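Local atomic coordinates of NLP/P60 (Enterococcus faecium, PDB entry 6B8C), a protein that probably hydrolyses peptide bonds in the stem peptides of peptidoglycan as an NlpC/P60 endopeptidase, releasing muropeptides that enhance host immunity. Residues A30-A35 with A90-L95; E34-I39 with I109-G114. One frame throughout, in Å; residues are numbered along the deposited sequence.

Contact 1. Residues A30-A35 with A90-L95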
ATOM      1  N   ALA A  30      11.260   4.692   6.643  1.00 81.72           N
ATOM      2  CA  ALA A  30      11.638   5.214   5.332  1.00 77.72           C
ATOM      3  C   ALA A  30      10.532   4.984   4.308  1.00 75.20           C
ATOM      4  O   ALA A  30      10.263   5.856   3.471  1.00 76.06           O
ATOM      5  CB  ALA A  30      12.947   4.578   4.867  1.00 78.95           C
ATOM      6  N   ILE A  31       9.882   3.819   4.361  1.00 76.27           N
ATOM      7  CA  ILE A  31       8.741   3.563   3.488  1.00 73.03           C
ATOM      8  C   ILE A  31       7.643   4.591   3.738  1.00 69.65           C
ATOM      9  O   ILE A  31       7.050   5.131   2.797  1.00 67.20           O
ATOM     10  CB  ILE A  31       8.224   2.125   3.689  1.00 74.28           C
ATOM     11  CG1 ILE A  31       9.304   1.103   3.323  1.00 75.81           C
ATOM     12  CG2 ILE A  31       6.951   1.892   2.882  1.00 72.64           C
ATOM     13  CD1 ILE A  31       9.499   0.917   1.834  1.00 74.30           C
ATOM     14  N   VAL A  32       7.362   4.878   5.012  1.00 73.30           N
ATOM     15  CA  VAL A  32       6.326   5.852   5.349  1.00 70.39           C
ATOM     16  C   VAL A  32       6.707   7.241   4.847  1.00 68.63           C
ATOM     17  O   VAL A  32       5.873   7.973   4.291  1.00 65.70           O
ATOM     18  CB  VAL A  32       6.079   5.848   6.868  1.00 72.34           C
ATOM     19  CG1 VAL A  32       5.140   6.976   7.261  1.00 72.00           C
ATOM     20  CG2 VAL A  32       5.522   4.503   7.304  1.00 73.07           C
ATOM     21  N   ALA A  33       7.971   7.625   5.037  1.00 66.92           N
ATOM     22  CA  ALA A  33       8.414   8.947   4.612  1.00 67.50           C
ATOM     23  C   ALA A  33       8.336   9.095   3.099  1.00 66.40           C
ATOM     24  O   ALA A  33       7.987  10.167   2.589  1.00 64.70           O
ATOM     25  CB  ALA A  33       9.836   9.205   5.109  1.00 70.76           C
ATOM     26  N   GLU A  34       8.652   8.028   2.361  1.00 67.00           N
ATOM     27  CA  GLU A  34       8.531   8.081   0.907  1.00 66.06           C
ATOM     28  C   GLU A  34       7.069   8.130   0.477  1.00 62.71           C
ATOM     29  O   GLU A  34       6.718   8.850  -0.465  1.00 60.63           O
ATOM     30  CB  GLU A  34       9.233   6.879   0.275  1.00 68.53           C
ATOM     31  CG  GLU A  34       9.173   6.831  -1.251  1.00 68.76           C
ATOM     32  CD  GLU A  34      10.090   7.849  -1.921  1.00 70.94           C
ATOM     33  OE1 GLU A  34       9.849   8.188  -3.100  1.00 71.60           O
ATOM     34  OE2 GLU A  34      11.053   8.308  -1.272  1.00 73.32           O
ATOM     35  N   ALA A  35       6.203   7.371   1.153  1.00 64.59           N
ATOM     36  CA  ALA A  35       4.791   7.363   0.787  1.00 62.22           C
ATOM     37  C   ALA A  35       4.152   8.726   1.014  1.00 60.71           C
ATOM     38  O   ALA A  35       3.277   9.146   0.246  1.00 58.48           O
ATOM     39  CB  ALA A  35       4.049   6.283   1.577  1.00 63.07           C
ATOM     40  N   ALA A  90       0.748  -5.670  12.227  1.00101.73           N
ATOM     41  CA  ALA A  90       1.289  -4.870  11.136  1.00 96.33           C
ATOM     42  C   ALA A  90       2.010  -3.656  11.711  1.00 93.83           C
ATOM     43  O   ALA A  90       1.403  -2.841  12.414  1.00 92.76           O
ATOM     44  CB  ALA A  90       0.180  -4.434  10.180  1.00 92.77           C
ATOM     45  N   LYS A  91       3.299  -3.543  11.418  1.00 93.09           N
ATOM     46  CA  LYS A  91       4.088  -2.385  11.803  1.00 91.52           C
ATOM     47  C   LYS A  91       4.146  -1.390  10.645  1.00 86.90           C
ATOM     48  O   LYS A  91       3.716  -1.673   9.525  1.00 83.84           O
ATOM     49  CB  LYS A  91       5.493  -2.820  12.236  1.00 94.95           C
ATOM     50  CG  LYS A  91       5.485  -3.900  13.324  1.00 99.67           C
ATOM     51  CD  LYS A  91       6.882  -4.437  13.631  1.00104.96           C
ATOM     52  CE  LYS A  91       7.720  -3.439  14.422  1.00106.62           C
ATOM     53  NZ  LYS A  91       9.022  -4.022  14.865  1.00110.91           N
ATOM     54  N   ALA A  92       4.675  -0.204  10.936  1.00 83.46           N
ATOM     55  CA  ALA A  92       4.786   0.834   9.922  1.00 80.46           C
ATOM     56  C   ALA A  92       5.632   0.348   8.751  1.00 79.46           C
ATOM     57  O   ALA A  92       6.762  -0.110   8.931  1.00 81.85           O
ATOM     58  CB  ALA A  92       5.395   2.098  10.528  1.00 81.24           C
ATOM     59  N   GLY A  93       5.073   0.443   7.545  1.00 79.65           N
ATOM     60  CA  GLY A  93       5.728  -0.002   6.335  1.00 78.73           C
ATOM     61  C   GLY A  93       5.167  -1.281   5.747  1.00 79.37           C
ATOM     62  O   GLY A  93       5.316  -1.505   4.539  1.00 77.56           O
ATOM     63  N   ASP A  94       4.529  -2.124   6.557  1.00 77.79           N
ATOM     64  CA  ASP A  94       3.970  -3.365   6.045  1.00 80.63           C
ATOM     65  C   ASP A  94       2.851  -3.078   5.049  1.00 76.17           C
ATOM     66  O   ASP A  94       2.309  -1.973   4.981  1.00 74.31           O
ATOM     67  CB  ASP A  94       3.438  -4.238   7.185  1.00 87.18           C
ATOM     68  CG  ASP A  94       4.541  -4.767   8.080  1.00 95.49           C
ATOM     69  OD1 ASP A  94       4.304  -4.915   9.299  1.00 99.65           O
ATOM     70  OD2 ASP A  94       5.652  -5.021   7.566  1.00 98.59           O
ATOM     71  N   LEU A  95       2.504  -4.093   4.266  1.00 81.29           N
ATOM     72  CA  LEU A  95       1.436  -3.968   3.286  1.00 76.81           C
ATOM     73  C   LEU A  95       0.140  -4.512   3.873  1.00 76.57           C
ATOM     74  O   LEU A  95       0.158  -5.466   4.650  1.00 78.76           O
ATOM     75  CB  LEU A  95       1.793  -4.705   1.993  1.00 76.39           C
ATOM     76  CG  LEU A  95       2.893  -4.075   1.129  1.00 74.44           C
ATOM     77  CD1 LEU A  95       3.304  -4.999  -0.008  1.00 75.80           C
ATOM     78  CD2 LEU A  95       2.430  -2.738   0.580  1.00 70.84           C
TER
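Ile31 and Gly93 form the buried, more fully packed part of this contact. Their CA atoms lie 5.5 Å apart, and the CB of Ile31 is directed at the loop. The methyl branch CG2 of Ile31 does the touching. It is anti to the backbone N and rests on the glycine backbone, 4.1 Å from Gly93 O and equally close to Gly93 CA. Both residues are buried. Ile31 also touches Val62 and Val66 of helix 55-67. Gly93 O is a buried polar atom, and the hydroxyl of Tyr63 satisfies it with a hydrogen bond.

The contact joins helix 28-36 to the loop that enters strand 95-98 of the antiparallel sheet. This is part of the papain-like NlpC/P60 fold. The loop makes a type II beta turn from Lys91 to Asp94. Gly93 holds the third place of the turn, with phi at 107°. The turn is closed by Asp94 N to Lys91 O at 3.1 Å. The Asp94 carboxylate accepts a second bond within the turn. Lys91 N donates to Asp94 OD1 at 2.7 Å, reaching its anti side from 30° out of the carboxylate plane. Asp94 OD2 has a further, weak bond from the Met142 backbone N.

The looser side, nearer solvent, begins at Val32, which is partly exposed. Its CG2, beside its own backbone N, meets Ala92 CB at 4.0 Å and Gly93 N at 4.1 Å. Ala92 is partly exposed too. Beyond it, the Lys91 side chain is exposed to solvent.

Contact 2. Residues E34-I39 with I109-G114; sequences EAYKYI and IALGGG
Ala35 and Ile109 meet where helix 28-36 lies over strand 106-112, the helix-on-sheet packing of the NlpC/P60 fold. The apolar contacts come first. Ala35 CB points at the strand and touches CD1, the far end of Ile109, at 4.1 Å. Both residues are buried, and Phe58, Val62 and Ile117 fill in around them. The second apolar pair lies nearer the surface. The Tyr36 side chain crosses Leu111 at a slant; one methyl meets the ring edge, the other the hydroxyl. CD2 of Leu111 lies near the ring plane, 4.1 Å from Tyr36 CE1. Leu111 CD1 is 4.0 Å from Tyr36 OH. The first torsion of Tyr36, at -97°, is well off a staggered value and directs the ring tip to the strand.

Backbone turns follow on both sides. A type I beta turn runs from Tyr36 to Ile39. After Leu111, Gly112, Gly113 and Gly114 all have positive phi and lead the chain round to strand 115-118.

The polar interactions stay within 34-39. The buried Glu34 carboxylate has two partners, which would probably stabilise its negative charge. Lys37 NZ makes a salt bridge to Glu34 OE2 at 2.8 Å, approaching from above the carboxylate plane. The Tyr38 hydroxyl donates to Glu34 OE1 at 2.7 Å, nearly in line with the carboxylate C-O bond.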
ATOM      1  N   GLU A  34       8.652   8.028   2.361  1.00 67.00           N
ATOM      2  CA  GLU A  34       8.531   8.081   0.907  1.00 66.06           C
ATOM      3  C   GLU A  34       7.069   8.130   0.477  1.00 62.71           C
ATOM      4  O   GLU A  34       6.718   8.850  -0.465  1.00 60.63           O
ATOM      5  CB  GLU A  34       9.233   6.879   0.275  1.00 68.53           C
ATOM      6  CG  GLU A  34       9.173   6.831  -1.251  1.00 68.76           C
ATOM      7  CD  GLU A  34      10.090   7.849  -1.921  1.00 70.94           C
ATOM      8  OE1 GLU A  34       9.849   8.188  -3.100  1.00 71.60           O
ATOM      9  OE2 GLU A  34      11.053   8.308  -1.272  1.00 73.32           O
ATOM     10  N   ALA A  35       6.203   7.371   1.153  1.00 64.59           N
ATOM     11  CA  ALA A  35       4.791   7.363   0.787  1.00 62.22           C
ATOM     12  C   ALA A  35       4.152   8.726   1.014  1.00 60.71           C
ATOM     13  O   ALA A  35       3.277   9.146   0.246  1.00 58.48           O
ATOM     14  CB  ALA A  35       4.049   6.283   1.577  1.00 63.07           C
ATOM     15  N   TYR A  36       4.579   9.437   2.063  1.00 60.63           N
ATOM     16  CA  TYR A  36       4.003  10.752   2.335  1.00 60.23           C
ATOM     17  C   TYR A  36       4.281  11.760   1.223  1.00 58.75           C
ATOM     18  O   TYR A  36       3.537  12.740   1.095  1.00 56.87           O
ATOM     19  CB  TYR A  36       4.517  11.289   3.672  1.00 63.38           C
ATOM     20  CG  TYR A  36       3.570  11.032   4.824  1.00 64.85           C
ATOM     21  CD1 TYR A  36       3.479   9.774   5.407  1.00 66.65           C
ATOM     22  CD2 TYR A  36       2.765  12.045   5.327  1.00 64.63           C
ATOM     23  CE1 TYR A  36       2.613   9.532   6.457  1.00 67.40           C
ATOM     24  CE2 TYR A  36       1.894  11.812   6.377  1.00 65.90           C
ATOM     25  CZ  TYR A  36       1.823  10.555   6.938  1.00 67.57           C
ATOM     26  OH  TYR A  36       0.960  10.317   7.984  1.00 69.45           O
ATOM     27  N   LYS A  37       5.313  11.535   0.405  1.00 60.14           N
ATOM     28  CA  LYS A  37       5.651  12.484  -0.651  1.00 59.68           C
ATOM     29  C   LYS A  37       4.568  12.599  -1.716  1.00 57.66           C
ATOM     30  O   LYS A  37       4.550  13.588  -2.459  1.00 56.97           O
ATOM     31  CB  LYS A  37       6.963  12.085  -1.329  1.00 61.31           C
ATOM     32  CG  LYS A  37       8.168  12.023  -0.407  1.00 63.60           C
ATOM     33  CD  LYS A  37       9.382  11.501  -1.155  1.00 64.90           C
ATOM     34  CE  LYS A  37      10.622  11.508  -0.281  1.00 68.37           C
ATOM     35  NZ  LYS A  37      11.817  11.015  -1.025  1.00 71.27           N
ATOM     36  N   TYR A  38       3.673  11.622  -1.825  1.00 57.41           N
ATOM     37  CA  TYR A  38       2.738  11.575  -2.939  1.00 55.71           C
ATOM     38  C   TYR A  38       1.296  11.808  -2.509  1.00 53.47           C
ATOM     39  O   TYR A  38       0.376  11.556  -3.295  1.00 53.16           O
ATOM     40  CB  TYR A  38       2.890  10.245  -3.677  1.00 56.86           C
ATOM     41  CG  TYR A  38       4.333   9.993  -4.042  1.00 59.74           C
ATOM     42  CD1 TYR A  38       4.913  10.634  -5.129  1.00 61.37           C
ATOM     43  CD2 TYR A  38       5.127   9.157  -3.273  1.00 61.14           C
ATOM     44  CE1 TYR A  38       6.238  10.430  -5.453  1.00 62.15           C
ATOM     45  CE2 TYR A  38       6.451   8.947  -3.586  1.00 63.19           C
ATOM     46  CZ  TYR A  38       7.004   9.584  -4.678  1.00 63.81           C
ATOM     47  OH  TYR A  38       8.326   9.371  -4.992  1.00 66.87           O
ATOM     48  N   ILE A  39       1.081  12.302  -1.287  1.00 53.57           N
ATOM     49  CA  ILE A  39      -0.253  12.697  -0.858  1.00 52.25           C
ATOM     50  C   ILE A  39      -0.808  13.730  -1.827  1.00 51.32           C
ATOM     51  O   ILE A  39      -0.111  14.671  -2.225  1.00 51.39           O
ATOM     52  CB  ILE A  39      -0.205  13.227   0.583  1.00 52.43           C
ATOM     53  CG1 ILE A  39       0.067  12.069   1.545  1.00 52.46           C
ATOM     54  CG2 ILE A  39      -1.491  13.958   0.951  1.00 51.65           C
ATOM     55  CD1 ILE A  39       0.323  12.501   2.956  1.00 53.60           C
ATOM     56  N   ILE A 109      -0.292   0.898   2.414  1.00 63.46           N
ATOM     57  CA  ILE A 109       0.913   0.835   3.234  1.00 66.02           C
ATOM     58  C   ILE A 109       0.537   1.129   4.679  1.00 67.15           C
ATOM     59  O   ILE A 109      -0.057   2.173   4.975  1.00 64.76           O
ATOM     60  CB  ILE A 109       1.991   1.813   2.734  1.00 65.67           C
ATOM     61  CG1 ILE A 109       2.570   1.335   1.398  1.00 65.57           C
ATOM     62  CG2 ILE A 109       3.102   1.951   3.766  1.00 67.52           C
ATOM     63  CD1 ILE A 109       3.442   2.356   0.713  1.00 64.11           C
ATOM     64  N   ALA A 110       0.884   0.211   5.574  1.00 69.74           N
ATOM     65  CA  ALA A 110       0.557   0.378   6.982  1.00 71.78           C
ATOM     66  C   ALA A 110       1.356   1.519   7.593  1.00 73.06           C
ATOM     67  O   ALA A 110       2.556   1.668   7.341  1.00 73.49           O
ATOM     68  CB  ALA A 110       0.827  -0.917   7.748  1.00 74.37           C
ATOM     69  N   LEU A 111       0.678   2.332   8.399  1.00 70.13           N
ATOM     70  CA  LEU A 111       1.323   3.380   9.175  1.00 72.23           C
ATOM     71  C   LEU A 111       1.475   3.018  10.645  1.00 76.58           C
ATOM     72  O   LEU A 111       2.089   3.786  11.393  1.00 77.95           O
ATOM     73  CB  LEU A 111       0.533   4.687   9.063  1.00 70.86           C
ATOM     74  CG  LEU A 111       0.391   5.287   7.667  1.00 68.30           C
ATOM     75  CD1 LEU A 111      -0.403   6.571   7.750  1.00 66.89           C
ATOM     76  CD2 LEU A 111       1.752   5.535   7.043  1.00 68.07           C
ATOM     77  N   GLY A 112       0.932   1.883  11.075  1.00 75.06           N
ATOM     78  CA  GLY A 112       0.899   1.553  12.484  1.00 78.67           C
ATOM     79  C   GLY A 112      -0.265   2.231  13.176  1.00 80.25           C
ATOM     80  O   GLY A 112      -0.671   3.331  12.786  1.00 80.05           O
ATOM     81  N   GLY A 113      -0.821   1.582  14.191  1.00 81.86           N
ATOM     82  CA  GLY A 113      -1.927   2.169  14.927  1.00 82.10           C
ATOM     83  C   GLY A 113      -3.218   2.263  14.142  1.00 80.05           C
ATOM     84  O   GLY A 113      -3.938   3.263  14.262  1.00 80.01           O
ATOM     85  N   GLY A 114      -3.527   1.250  13.333  1.00 80.85           N
ATOM     86  CA  GLY A 114      -4.774   1.234  12.592  1.00 78.23           C
ATOM     87  C   GLY A 114      -4.871   2.231  11.463  1.00 73.60           C
ATOM     88  O   GLY A 114      -5.977   2.492  10.978  1.00 72.08           O
TER

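How the contacts relate
Contacts 1 and 2 start from the same helix, 28-36, and share Glu34 and Ala35. Their centres are 6 Å apart. The partner segments are also joined to each other. Gly93 N lies 2.8 Å from Ala110 O, and Asp94 O lies 2.7 Å from Ala110 N, both probable hydrogen bonds. The helix thus rests on a strand and on the turn bonded to it. Val32 bridges the contacts: its CG2 serves contact 1, while its CG1 packs 3.7 Å from Leu111 CD2. Both contacts also border helix 55-67. In this family the catalytic cysteine begins the helix packed on the sheet, probably helix 55-67 here.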